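PDB 5BZ1: suppressor protein MPT5 from Saccharomyces cerevisiae, which binds the 3'-untranslated regions of target mRNAs through its Pumilio-homology RNA-binding domain and regulates their expression after transcription, repressing that of HO. Local coordinates for residues Gln77-Ile82 with Glu112-Leu117. Numbering follows the deposited sequence.
Sequences QKTLLI and EVQIDL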
# COMPACT_ATOMS: atom_id res chain seq x y z
N GLN A 77 -20.09 -22.70 -17.10
CA GLN A 77 -18.85 -22.79 -17.86
C GLN A 77 -17.67 -22.14 -17.13
O GLN A 77 -16.56 -22.68 -17.14
CB GLN A 77 -19.02 -22.18 -19.25
CG GLN A 77 -19.79 -23.06 -20.25
CD GLN A 77 -20.18 -22.31 -21.51
OE1 GLN A 77 -20.29 -21.08 -21.52
NE2 GLN A 77 -20.41 -23.05 -22.59
N LYS A 78 -17.89 -21.00 -16.50
CA LYS A 78 -16.81 -20.30 -15.80
C LYS A 78 -16.40 -21.03 -14.51
O LYS A 78 -15.22 -21.07 -14.16
CB LYS A 78 -17.17 -18.84 -15.51
CG LYS A 78 -16.06 -18.07 -14.79
CD LYS A 78 -16.33 -16.57 -14.78
CE LYS A 78 -16.19 -15.98 -16.18
NZ LYS A 78 -16.90 -14.68 -16.29
N THR A 79 -17.38 -21.62 -13.83
CA THR A 79 -17.11 -22.40 -12.63
C THR A 79 -16.25 -23.63 -12.96
O THR A 79 -15.31 -23.96 -12.22
CB THR A 79 -18.41 -22.83 -11.93
OG1 THR A 79 -19.13 -21.66 -11.51
CG2 THR A 79 -18.12 -23.69 -10.71
N LEU A 80 -16.56 -24.29 -14.06
CA LEU A 80 -15.78 -25.45 -14.49
C LEU A 80 -14.36 -25.05 -14.88
O LEU A 80 -13.40 -25.76 -14.54
CB LEU A 80 -16.48 -26.18 -15.64
CG LEU A 80 -15.76 -27.41 -16.20
CD1 LEU A 80 -15.39 -28.37 -15.08
CD2 LEU A 80 -16.61 -28.12 -17.26
N LEU A 81 -14.22 -23.92 -15.57
CA LEU A 81 -12.90 -23.38 -15.92
C LEU A 81 -12.06 -23.14 -14.67
O LEU A 81 -10.89 -23.52 -14.61
CB LEU A 81 -13.05 -22.08 -16.71
CG LEU A 81 -11.82 -21.16 -16.80
CD1 LEU A 81 -10.68 -21.83 -17.53
CD2 LEU A 81 -12.16 -19.83 -17.46
N ILE A 82 -12.66 -22.50 -13.67
CA ILE A 82 -11.96 -22.19 -12.43
C ILE A 82 -11.66 -23.46 -11.63
O ILE A 82 -10.60 -23.58 -11.03
CB ILE A 82 -12.75 -21.17 -11.59
CG1 ILE A 82 -12.79 -19.81 -12.30
CG2 ILE A 82 -12.15 -21.01 -10.20
CD1 ILE A 82 -13.63 -18.76 -11.60
N GLU A 112 -20.07 -16.46 -5.43
CA GLU A 112 -19.23 -16.79 -4.28
C GLU A 112 -18.48 -18.11 -4.47
O GLU A 112 -17.33 -18.24 -4.04
CB GLU A 112 -20.11 -16.87 -3.03
CG GLU A 112 -19.34 -17.01 -1.72
CD GLU A 112 -19.16 -15.68 -1.02
OE1 GLU A 112 -19.43 -14.64 -1.66
OE2 GLU A 112 -18.75 -15.67 0.16
N VAL A 113 -19.14 -19.08 -5.10
CA VAL A 113 -18.54 -20.38 -5.37
C VAL A 113 -17.22 -20.23 -6.13
O VAL A 113 -16.21 -20.82 -5.76
CB VAL A 113 -19.50 -21.29 -6.15
CG1 VAL A 113 -18.80 -22.57 -6.59
CG2 VAL A 113 -20.73 -21.61 -5.31
N GLN A 114 -17.25 -19.42 -7.19
CA GLN A 114 -16.06 -19.16 -7.99
C GLN A 114 -14.97 -18.45 -7.20
O GLN A 114 -13.79 -18.78 -7.32
CB GLN A 114 -16.42 -18.35 -9.23
CG GLN A 114 -17.24 -19.12 -10.27
CD GLN A 114 -17.81 -18.22 -11.35
OE1 GLN A 114 -17.41 -17.06 -11.48
NE2 GLN A 114 -18.76 -18.74 -12.13
N ILE A 115 -15.37 -17.48 -6.39
CA ILE A 115 -14.42 -16.73 -5.57
C ILE A 115 -13.72 -17.66 -4.57
O ILE A 115 -12.50 -17.61 -4.41
CB ILE A 115 -15.10 -15.55 -4.84
CG1 ILE A 115 -15.56 -14.50 -5.85
CG2 ILE A 115 -14.15 -14.91 -3.83
CD1 ILE A 115 -16.38 -13.38 -5.25
N ASP A 116 -14.50 -18.51 -3.90
CA ASP A 116 -13.94 -19.44 -2.92
C ASP A 116 -12.99 -20.48 -3.54
O ASP A 116 -12.02 -20.89 -2.90
CB ASP A 116 -15.06 -20.12 -2.13
CG ASP A 116 -15.73 -19.18 -1.14
OD1 ASP A 116 -15.13 -18.12 -0.84
OD2 ASP A 116 -16.83 -19.50 -0.66
N LEU A 117 -13.28 -20.91 -4.77
CA LEU A 117 -12.37 -21.81 -5.49
C LEU A 117 -11.02 -21.14 -5.72
O LEU A 117 -9.97 -21.73 -5.47
CB LEU A 117 -12.98 -22.25 -6.82
CG LEU A 117 -14.04 -23.34 -6.73
CD1 LEU A 117 -14.69 -23.56 -8.09
CD2 LEU A 117 -13.44 -24.64 -6.22
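Lys78 lays the aliphatic part of its side chain across the amide of Gln114, the two chains crossing at about a right angle, with Lys78 CD 3.5 Å from Gln114 OE1. With chi1 at -179° the lysine sets CG opposite its backbone N, and a bend at chi3 then carries the ammonium away from helix 112-121; NZ hydrogen-bonds to the carbonyl oxygens of Cys70 and Thr108, residues that precede the two helices. From the facing helix Gln114, extended beyond CG, puts its amide between Lys78 and Thr79. There NE2 comes to 3.0 Å from Thr79 OG1, a hydroxyl already hydrogen-bonded to the carbonyl of Ala75 in its own helix, while OE1 accepts a hydrogen bond from the backbone N of Asp110, just ahead of the second helix. A leucine in place of Gln114 would probably leave Asp110 N without this acceptor and Thr79 OG1 without its polar neighbour across the contact. CG2 of Thr79 makes a loose contact with Val113 CG1, at 4.3 Å. One turn on, Ile82 closes the apolar side of the interface with both branches. Its CD1 lies against the base of Gln114, 3.7 Å from CB, and its CG2 packs on Leu117 CB, also at 3.7 Å, whereas Leu117 CD1 leans back toward Thr79. The two helical segments run nearly parallel, their axes 10° apart and 9.7 Å distant at closest approach, in the manner of equivalent helices in successive Pumilio repeats. The contact thus joins repeats 2 and 3, about 14 Å at the nearest atom from the bound RNA; helix 38-49 meets the far flank of 75-85 through Gln77 and Leu80, and beyond 112-121 Lys156 forms salt bridges with Glu112 and Asp116.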